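Local coordinates for NTF2 domain-containing protein (PDB 4X2H) that is not functionally characterised but has an NTF2-type domain, which pairs with the chain of a different protein in the crystallised complex, at residues Ser27-Asn32 with Pro42-Thr47; Ile154-Trp159 with Leu174-Lys179. All blocks are in the same frame, centred on the assembly; numbering follows the deposited sequence.

Contact 1 (Ser27-Asn32 with Pro42-Thr47); sequences SGYVNN and PPADIT
N31 grips the backbone of A44 with its side-chain carboxamide, once directly and once through a water. The A44 N-H bonds to OD1 of N31 (N to OD1 2.8 Å), fairly straight at 156° at the hydrogen but with the donor tilted 28° from the carboxamide plane. The other end of the amide, ND2, gives a proton to a water 2.9 Å away, and that water in turn donates to the A44 carbonyl oxygen, O, at 2.7 Å. Asparagine suits the place because one short side chain carries both an acceptor and a donor, much as a neighbouring peptide group would. With chi1 at -60°, CG stands beside the backbone N and anti to the carbonyl carbon, and this carries the amide across to the 42-47 segment. ND2 also rests on CB of P43, 3.7 Å away.

Beneath this polar grip lies an apolar layer centred on A44. Its methyl carbon CB meets the edge of the Y29 ring at CD2 (3.8 Å) and CG2 of V30 at 4.1 Å, a fit that suits a small residue beside a compact valine. I46 crosses the tyrosine at about a right angle, its long arm bringing CD1 obliquely to the ring, 3.8 Å from CE2 of Y29. Tyrosine serves both needs: its ring packs on A44 and I46 while its hydroxyl bonds to H178. P56 of helix 56-66 packs on Y29, N31 and I46.

The chemistry thus divides in two: a directional, partly water-mediated amide grip fixes the chain at A44, just before strand 45-48, and buried apolar contacts fasten the loop after helix 3-20 to that strand.

Contact 2 (Ile154-Trp159 with Leu174-Lys179); sequences ILVPNW and LIASHK
I154 pairs with S177 through its own N-H, donated to O of S177 (N to O 2.9 Å). Its carbonyl oxygen, O of I154, accepts the N-H of A176 (N to O 2.8 Å) and a weak, longer bond from S177 N. Two residues thus face one, a classic beta bulge in an otherwise regular antiparallel pairing. The I154 side chain lies over S177, with CD1 3.9 Å from CB; the S177 hydroxyl has its main partner in a polar side chain of the other protein's chain.

L155 points to the other face of the sheet beside I175, its CD2 3.8 Å from CG1 of that residue. Here the strands form a non-hydrogen-bonded pair, and L155 CA makes a CH-O contact with the L174 carbonyl. V156 and L174 exchange two backbone bonds: V156 N donates to L174 O. The return bond, from L174 N to V156 O, is shorter at 2.7 Å. Beta-branched V156 suits the extended chain, and its CG1 touches the A176 methyl 4.1 Å away.

Beyond P157, N158 turns its CG anti to the backbone N (chi1 -174°), laying the amide against L174, whose CD1 is 3.7 Å from CG. The amide's polar ends are satisfied elsewhere: ND2 bonds to the R171 carbonyl and OD1 to the D160 N-H. With alanine in place of N158, the R171 carbonyl and the D160 N-H would probably lose these side-chain partners, and L174 would keep the contact through CB but not the amide's cover.

Chemically, the backbone bonds set the register, whereas aliphatic side chains line the L155-I175 face and much of the other, where S177 brings in a hydroxyl; the bulge marks where strand 173-182 turns its corner.

Overall arrangement
Both contacts belong to one NTF2 domain and touch each other, their centres about 7 Å apart. They follow in series: contact 1 closes before contact 2 opens. Strand 173-182 joins them, running between strand 45-48, parallel to it, and strand 145-157, antiparallel to it. I175 N probably bonds to G28 O (2.8 Å), and H178 N probably to D45 O, so I175 and H178, on either side of the corner at A176, hold both the early loop and the early strand. The mixed sheet thus joins segments far apart in sequence. D45 and T47 of contact 1 and S177 and K179 of contact 2 also meet the chain of the other protein, placing this corner at the interface.

Contact 1 (Ser27-Asn32 with Pro42-Thr47)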
ATOM      1  N   SER B  27     -11.863 -16.081   0.996  1.00 15.55           N
ATOM      2  CA  SER B  27     -13.117 -15.550   0.473  1.00 16.04           C
ATOM      3  C   SER B  27     -13.019 -14.050   0.188  1.00 15.52           C
ATOM      4  O   SER B  27     -13.892 -13.480  -0.471  1.00 16.47           O
ATOM      5  CB  SER B  27     -14.264 -15.820   1.448  1.00 18.82           C
ATOM      6  OG  SER B  27     -14.174 -14.986   2.587  1.00 19.78           O
ATOM      7  N   GLY B  28     -11.954 -13.418   0.674  1.00 16.11           N
ATOM      8  CA  GLY B  28     -11.742 -11.997   0.455  1.00 14.36           C
ATOM      9  C   GLY B  28     -10.997 -11.675  -0.832  1.00 10.84           C
ATOM     10  O   GLY B  28     -10.747 -10.508  -1.129  1.00 10.59           O
ATOM     11  N   TYR B  29     -10.643 -12.708  -1.593  1.00 14.85           N
ATOM     12  CA  TYR B  29      -9.896 -12.542  -2.845  1.00  8.82           C
ATOM     13  C   TYR B  29     -10.794 -12.703  -4.067  1.00 13.06           C
ATOM     14  O   TYR B  29     -11.869 -13.298  -3.979  1.00 15.27           O
ATOM     15  CB  TYR B  29      -8.751 -13.548  -2.912  1.00 13.53           C
ATOM     16  CG  TYR B  29      -7.670 -13.296  -1.892  1.00 12.72           C
ATOM     17  CD1 TYR B  29      -7.855 -13.641  -0.559  1.00 12.96           C
ATOM     18  CD2 TYR B  29      -6.467 -12.706  -2.255  1.00 10.89           C
ATOM     19  CE1 TYR B  29      -6.877 -13.416   0.377  1.00 14.16           C
ATOM     20  CE2 TYR B  29      -5.475 -12.477  -1.314  1.00 10.84           C
ATOM     21  CZ  TYR B  29      -5.693 -12.830  -0.003  1.00 14.04           C
ATOM     22  OH  TYR B  29      -4.723 -12.609   0.939  1.00 13.95           O
ATOM     23  N   VAL B  30     -10.347 -12.190  -5.213  1.00 12.77           N
ATOM     24  CA  VAL B  30     -11.156 -12.233  -6.428  1.00 13.45           C
ATOM     25  C   VAL B  30     -11.342 -13.651  -6.966  1.00 13.59           C
ATOM     26  O   VAL B  30     -12.317 -13.917  -7.663  1.00 14.51           O
ATOM     27  CB  VAL B  30     -10.548 -11.368  -7.560  1.00 13.50           C
ATOM     28  CG1 VAL B  30     -10.608  -9.884  -7.197  1.00 16.01           C
ATOM     29  CG2 VAL B  30      -9.125 -11.829  -7.902  1.00 14.15           C
ATOM     30  N   ASN B  31     -10.422 -14.554  -6.636  1.00 11.29           N
ATOM     31  CA  ASN B  31     -10.414 -15.893  -7.230  1.00 15.97           C
ATOM     32  C   ASN B  31     -11.742 -16.633  -7.106  1.00 19.58           C
ATOM     33  O   ASN B  31     -12.193 -17.269  -8.059  1.00 25.25           O
ATOM     34  CB  ASN B  31      -9.318 -16.757  -6.600  1.00 17.02           C
ATOM     35  CG  ASN B  31      -7.939 -16.180  -6.800  1.00 17.62           C
ATOM     36  OD1 ASN B  31      -7.722 -14.983  -6.607  1.00 15.83           O
ATOM     37  ND2 ASN B  31      -6.993 -17.028  -7.198  1.00 18.84           N
ATOM     38  N   ASN B  32     -12.363 -16.549  -5.936  1.00 23.00           N
ATOM     39  CA  ASN B  32     -13.586 -17.298  -5.664  1.00 32.99           C
ATOM     40  C   ASN B  32     -14.834 -16.428  -5.786  1.00 33.14           C
ATOM     41  O   ASN B  32     -15.822 -16.637  -5.082  1.00 37.04           O
ATOM     42  CB  ASN B  32     -13.512 -17.930  -4.272  1.00 40.64           C
ATOM     43  CG  ASN B  32     -12.339 -18.883  -4.131  1.00 46.01           C
ATOM     44  OD1 ASN B  32     -11.935 -19.535  -5.095  1.00 46.46           O
ATOM     45  ND2 ASN B  32     -11.780 -18.961  -2.929  1.00 48.30           N
ATOM     46  N   PRO B  42      -7.845 -12.486 -13.890  1.00 15.64           N
ATOM     47  CA  PRO B  42      -6.705 -13.337 -13.543  1.00 17.31           C
ATOM     48  C   PRO B  42      -6.715 -13.686 -12.058  1.00 16.05           C
ATOM     49  O   PRO B  42      -7.371 -12.993 -11.284  1.00 18.59           O
ATOM     50  CB  PRO B  42      -5.491 -12.476 -13.908  1.00 19.85           C
ATOM     51  CG  PRO B  42      -5.997 -11.076 -13.944  1.00 22.35           C
ATOM     52  CD  PRO B  42      -7.423 -11.164 -14.381  1.00 20.00           C
ATOM     53  N   PRO B  43      -6.014 -14.759 -11.670  1.00 17.64           N
ATOM     54  CA  PRO B  43      -5.909 -15.088 -10.245  1.00 12.77           C
ATOM     55  C   PRO B  43      -5.344 -13.911  -9.470  1.00 13.10           C
ATOM     56  O   PRO B  43      -4.593 -13.122 -10.045  1.00 11.35           O
ATOM     57  CB  PRO B  43      -4.952 -16.283 -10.223  1.00 13.44           C
ATOM     58  CG  PRO B  43      -4.976 -16.832 -11.611  1.00 19.55           C
ATOM     59  CD  PRO B  43      -5.224 -15.674 -12.509  1.00 17.10           C
ATOM     60  N   ALA B  44      -5.706 -13.777  -8.197  1.00 13.44           N
ATOM     61  CA  ALA B  44      -5.144 -12.712  -7.385  1.00 13.98           C
ATOM     62  C   ALA B  44      -3.632 -12.868  -7.407  1.00 11.53           C
ATOM     63  O   ALA B  44      -3.129 -13.991  -7.375  1.00 11.53           O
ATOM     64  CB  ALA B  44      -5.683 -12.764  -5.962  1.00 14.45           C
ATOM     65  N   ASP B  45      -2.916 -11.752  -7.513  1.00  9.10           N
ATOM     66  CA  ASP B  45      -1.462 -11.775  -7.507  1.00 12.15           C
ATOM     67  C   ASP B  45      -0.979 -11.629  -6.069  1.00  9.57           C
ATOM     68  O   ASP B  45      -1.102 -10.561  -5.477  1.00  9.98           O
ATOM     69  CB  ASP B  45      -0.889 -10.664  -8.384  1.00 13.68           C
ATOM     70  CG  ASP B  45       0.602 -10.804  -8.591  1.00 18.87           C
ATOM     71  OD1 ASP B  45       1.357 -10.616  -7.612  1.00 16.66           O
ATOM     72  OD2 ASP B  45       1.021 -11.105  -9.730  1.00 20.19           O
ATOM     73  N   ILE B  46      -0.432 -12.710  -5.524  1.00  8.58           N
ATOM     74  CA  ILE B  46      -0.068 -12.778  -4.110  1.00  9.54           C
ATOM     75  C   ILE B  46       1.428 -13.032  -3.943  1.00 11.97           C
ATOM     76  O   ILE B  46       1.963 -14.007  -4.470  1.00 13.82           O
ATOM     77  CB  ILE B  46      -0.846 -13.889  -3.379  1.00  8.76           C
ATOM     78  CG1 ILE B  46      -2.356 -13.700  -3.569  1.00  9.20           C
ATOM     79  CG2 ILE B  46      -0.508 -13.897  -1.896  1.00  9.50           C
ATOM     80  CD1 ILE B  46      -3.186 -14.873  -3.088  1.00 11.32           C
ATOM     81  N   THR B  47       2.087 -12.149  -3.201  1.00  8.91           N
ATOM     82  CA  THR B  47       3.501 -12.309  -2.864  1.00 10.72           C
ATOM     83  C   THR B  47       3.633 -12.262  -1.352  1.00 10.02           C
ATOM     84  O   THR B  47       3.229 -11.290  -0.725  1.00 12.56           O
ATOM     85  CB  THR B  47       4.374 -11.212  -3.502  1.00  9.87           C
ATOM     86  OG1 THR B  47       4.013 -11.053  -4.881  1.00 16.93           O
ATOM     87  CG2 THR B  47       5.851 -11.575  -3.405  1.00 11.28           C
TER
HETATM   88  O   HOH W   1      -4.165 -16.388  -6.748  1.00 14.76           O

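Contact 2 (Ile154-Trp159 with Leu174-Lys179)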
ATOM      1  N   ILE B 154      -4.376  -4.356  -3.499  1.00  8.86           N
ATOM      2  CA  ILE B 154      -5.232  -3.683  -4.457  1.00  7.19           C
ATOM      3  C   ILE B 154      -6.629  -4.281  -4.325  1.00  8.31           C
ATOM      4  O   ILE B 154      -6.825  -5.487  -4.494  1.00 10.36           O
ATOM      5  CB  ILE B 154      -4.714  -3.800  -5.896  1.00 11.59           C
ATOM      6  CG1 ILE B 154      -3.383  -3.058  -6.016  1.00 16.52           C
ATOM      7  CG2 ILE B 154      -5.723  -3.199  -6.870  1.00 15.24           C
ATOM      8  CD1 ILE B 154      -2.665  -3.280  -7.327  1.00 20.65           C
ATOM      9  N   LEU B 155      -7.590  -3.430  -3.994  1.00  9.76           N
ATOM     10  CA  LEU B 155      -8.968  -3.860  -3.818  1.00 11.04           C
ATOM     11  C   LEU B 155      -9.830  -3.430  -4.991  1.00 10.55           C
ATOM     12  O   LEU B 155      -9.671  -2.323  -5.499  1.00 10.45           O
ATOM     13  CB  LEU B 155      -9.541  -3.293  -2.529  1.00 12.76           C
ATOM     14  CG  LEU B 155      -8.821  -3.672  -1.238  1.00 11.82           C
ATOM     15  CD1 LEU B 155      -9.412  -2.880  -0.096  1.00 14.76           C
ATOM     16  CD2 LEU B 155      -8.920  -5.170  -0.966  1.00 10.13           C
ATOM     17  N   VAL B 156     -10.743  -4.307  -5.406  1.00 11.15           N
ATOM     18  CA  VAL B 156     -11.686  -4.004  -6.487  1.00 10.03           C
ATOM     19  C   VAL B 156     -13.119  -4.286  -6.023  1.00 11.73           C
ATOM     20  O   VAL B 156     -13.335  -5.028  -5.060  1.00 12.11           O
ATOM     21  CB  VAL B 156     -11.373  -4.818  -7.766  1.00 10.31           C
ATOM     22  CG1 VAL B 156     -10.031  -4.400  -8.359  1.00 13.72           C
ATOM     23  CG2 VAL B 156     -11.387  -6.312  -7.483  1.00 11.32           C
ATOM     24  N   PRO B 157     -14.113  -3.671  -6.687  1.00 12.79           N
ATOM     25  CA  PRO B 157     -15.511  -3.857  -6.283  1.00 12.36           C
ATOM     26  C   PRO B 157     -15.986  -5.305  -6.382  1.00 14.87           C
ATOM     27  O   PRO B 157     -15.651  -5.993  -7.346  1.00 17.97           O
ATOM     28  CB  PRO B 157     -16.283  -2.982  -7.275  1.00 16.33           C
ATOM     29  CG  PRO B 157     -15.309  -1.995  -7.770  1.00 16.80           C
ATOM     30  CD  PRO B 157     -13.982  -2.687  -7.774  1.00 11.18           C
ATOM     31  N   ASN B 158     -16.752  -5.753  -5.395  1.00 13.28           N
ATOM     32  CA  ASN B 158     -17.458  -7.028  -5.494  1.00 14.00           C
ATOM     33  C   ASN B 158     -18.831  -6.781  -6.098  1.00 14.26           C
ATOM     34  O   ASN B 158     -19.756  -6.370  -5.397  1.00 16.65           O
ATOM     35  CB  ASN B 158     -17.592  -7.702  -4.126  1.00 16.02           C
ATOM     36  CG  ASN B 158     -18.204  -9.095  -4.217  1.00 15.17           C
ATOM     37  OD1 ASN B 158     -18.749  -9.487  -5.256  1.00 17.66           O
ATOM     38  ND2 ASN B 158     -18.126  -9.844  -3.126  1.00 16.50           N
ATOM     39  N   TRP B 159     -18.961  -7.031  -7.398  1.00 13.26           N
ATOM     40  CA  TRP B 159     -20.198  -6.735  -8.114  1.00 14.33           C
ATOM     41  C   TRP B 159     -21.366  -7.592  -7.633  1.00 18.57           C
ATOM     42  O   TRP B 159     -22.525  -7.238  -7.844  1.00 21.74           O
ATOM     43  CB  TRP B 159     -20.012  -6.939  -9.619  1.00 12.21           C
ATOM     44  CG  TRP B 159     -18.903  -6.142 -10.220  1.00 13.80           C
ATOM     45  CD1 TRP B 159     -17.831  -6.628 -10.912  1.00 12.05           C
ATOM     46  CD2 TRP B 159     -18.743  -4.716 -10.182  1.00 11.38           C
ATOM     47  NE1 TRP B 159     -17.022  -5.595 -11.314  1.00 14.92           N
ATOM     48  CE2 TRP B 159     -17.559  -4.412 -10.880  1.00 12.79           C
ATOM     49  CE3 TRP B 159     -19.491  -3.670  -9.636  1.00 15.81           C
ATOM     50  CZ2 TRP B 159     -17.098  -3.103 -11.038  1.00 13.80           C
ATOM     51  CZ3 TRP B 159     -19.034  -2.371  -9.798  1.00 12.45           C
ATOM     52  CH2 TRP B 159     -17.847  -2.101 -10.491  1.00 16.16           C
ATOM     53  N   LEU B 174     -12.900  -6.756  -2.979  1.00 11.50           N
ATOM     54  CA  LEU B 174     -12.107  -7.981  -2.978  1.00 13.24           C
ATOM     55  C   LEU B 174     -10.644  -7.714  -3.306  1.00 10.62           C
ATOM     56  O   LEU B 174     -10.318  -6.720  -3.938  1.00 14.99           O
ATOM     57  CB  LEU B 174     -12.684  -8.975  -3.983  1.00 14.63           C
ATOM     58  CG  LEU B 174     -14.133  -9.381  -3.724  1.00 16.89           C
ATOM     59  CD1 LEU B 174     -14.708 -10.092  -4.936  1.00 18.24           C
ATOM     60  CD2 LEU B 174     -14.230 -10.254  -2.487  1.00 16.66           C
ATOM     61  N   ILE B 175      -9.770  -8.620  -2.885  1.00 10.12           N
ATOM     62  CA  ILE B 175      -8.342  -8.473  -3.121  1.00 11.61           C
ATOM     63  C   ILE B 175      -7.952  -8.990  -4.498  1.00  9.14           C
ATOM     64  O   ILE B 175      -8.103 -10.180  -4.795  1.00  9.48           O
ATOM     65  CB  ILE B 175      -7.511  -9.226  -2.077  1.00  8.27           C
ATOM     66  CG1 ILE B 175      -7.902  -8.802  -0.661  1.00 11.91           C
ATOM     67  CG2 ILE B 175      -6.023  -8.988  -2.309  1.00 10.48           C
ATOM     68  CD1 ILE B 175      -7.464  -9.786   0.385  1.00 13.02           C
ATOM     69  N   ALA B 176      -7.431  -8.090  -5.318  1.00 11.25           N
ATOM     70  CA  ALA B 176      -6.918  -8.433  -6.645  1.00 11.05           C
ATOM     71  C   ALA B 176      -5.411  -8.650  -6.608  1.00 12.45           C
ATOM     72  O   ALA B 176      -4.874  -9.461  -7.363  1.00 11.95           O
ATOM     73  CB  ALA B 176      -7.262  -7.346  -7.635  1.00 14.87           C
ATOM     74  N   SER B 177      -4.739  -7.895  -5.745  1.00 10.06           N
ATOM     75  CA  SER B 177      -3.300  -8.044  -5.512  1.00  8.78           C
ATOM     76  C   SER B 177      -3.014  -7.904  -4.030  1.00 12.04           C
ATOM     77  O   SER B 177      -3.713  -7.177  -3.322  1.00 11.69           O
ATOM     78  CB  SER B 177      -2.485  -7.003  -6.289  1.00 13.41           C
ATOM     79  OG  SER B 177      -2.560  -7.206  -7.686  1.00 14.33           O
ATOM     80  N   HIS B 178      -1.970  -8.589  -3.577  1.00 10.75           N
ATOM     81  CA  HIS B 178      -1.599  -8.599  -2.177  1.00 11.06           C
ATOM     82  C   HIS B 178      -0.110  -8.860  -2.064  1.00 11.46           C
ATOM     83  O   HIS B 178       0.382  -9.843  -2.610  1.00 11.50           O
ATOM     84  CB  HIS B 178      -2.389  -9.669  -1.421  1.00 10.86           C
ATOM     85  CG  HIS B 178      -1.979  -9.841   0.008  1.00  9.35           C
ATOM     86  ND1 HIS B 178      -2.233 -10.996   0.713  1.00 15.63           N
ATOM     87  CD2 HIS B 178      -1.344  -9.008   0.866  1.00 11.80           C
ATOM     88  CE1 HIS B 178      -1.770 -10.870   1.946  1.00 15.31           C
ATOM     89  NE2 HIS B 178      -1.224  -9.674   2.063  1.00 13.33           N
ATOM     90  N   LYS B 179       0.601  -7.963  -1.386  1.00  9.59           N
ATOM     91  CA  LYS B 179       1.991  -8.199  -1.020  1.00 10.05           C
ATOM     92  C   LYS B 179       2.148  -8.095   0.483  1.00 11.69           C
ATOM     93  O   LYS B 179       1.760  -7.099   1.096  1.00 11.76           O
ATOM     94  CB  LYS B 179       2.937  -7.209  -1.692  1.00 13.70           C
ATOM     95  CG  LYS B 179       2.823  -7.144  -3.192  1.00 12.18           C
ATOM     96  CD  LYS B 179       3.776  -6.097  -3.739  1.00 19.25           C
ATOM     97  CE  LYS B 179       3.753  -6.046  -5.252  1.00 20.37           C
ATOM     98  NZ  LYS B 179       4.067  -7.371  -5.851  1.00 24.59           N
TER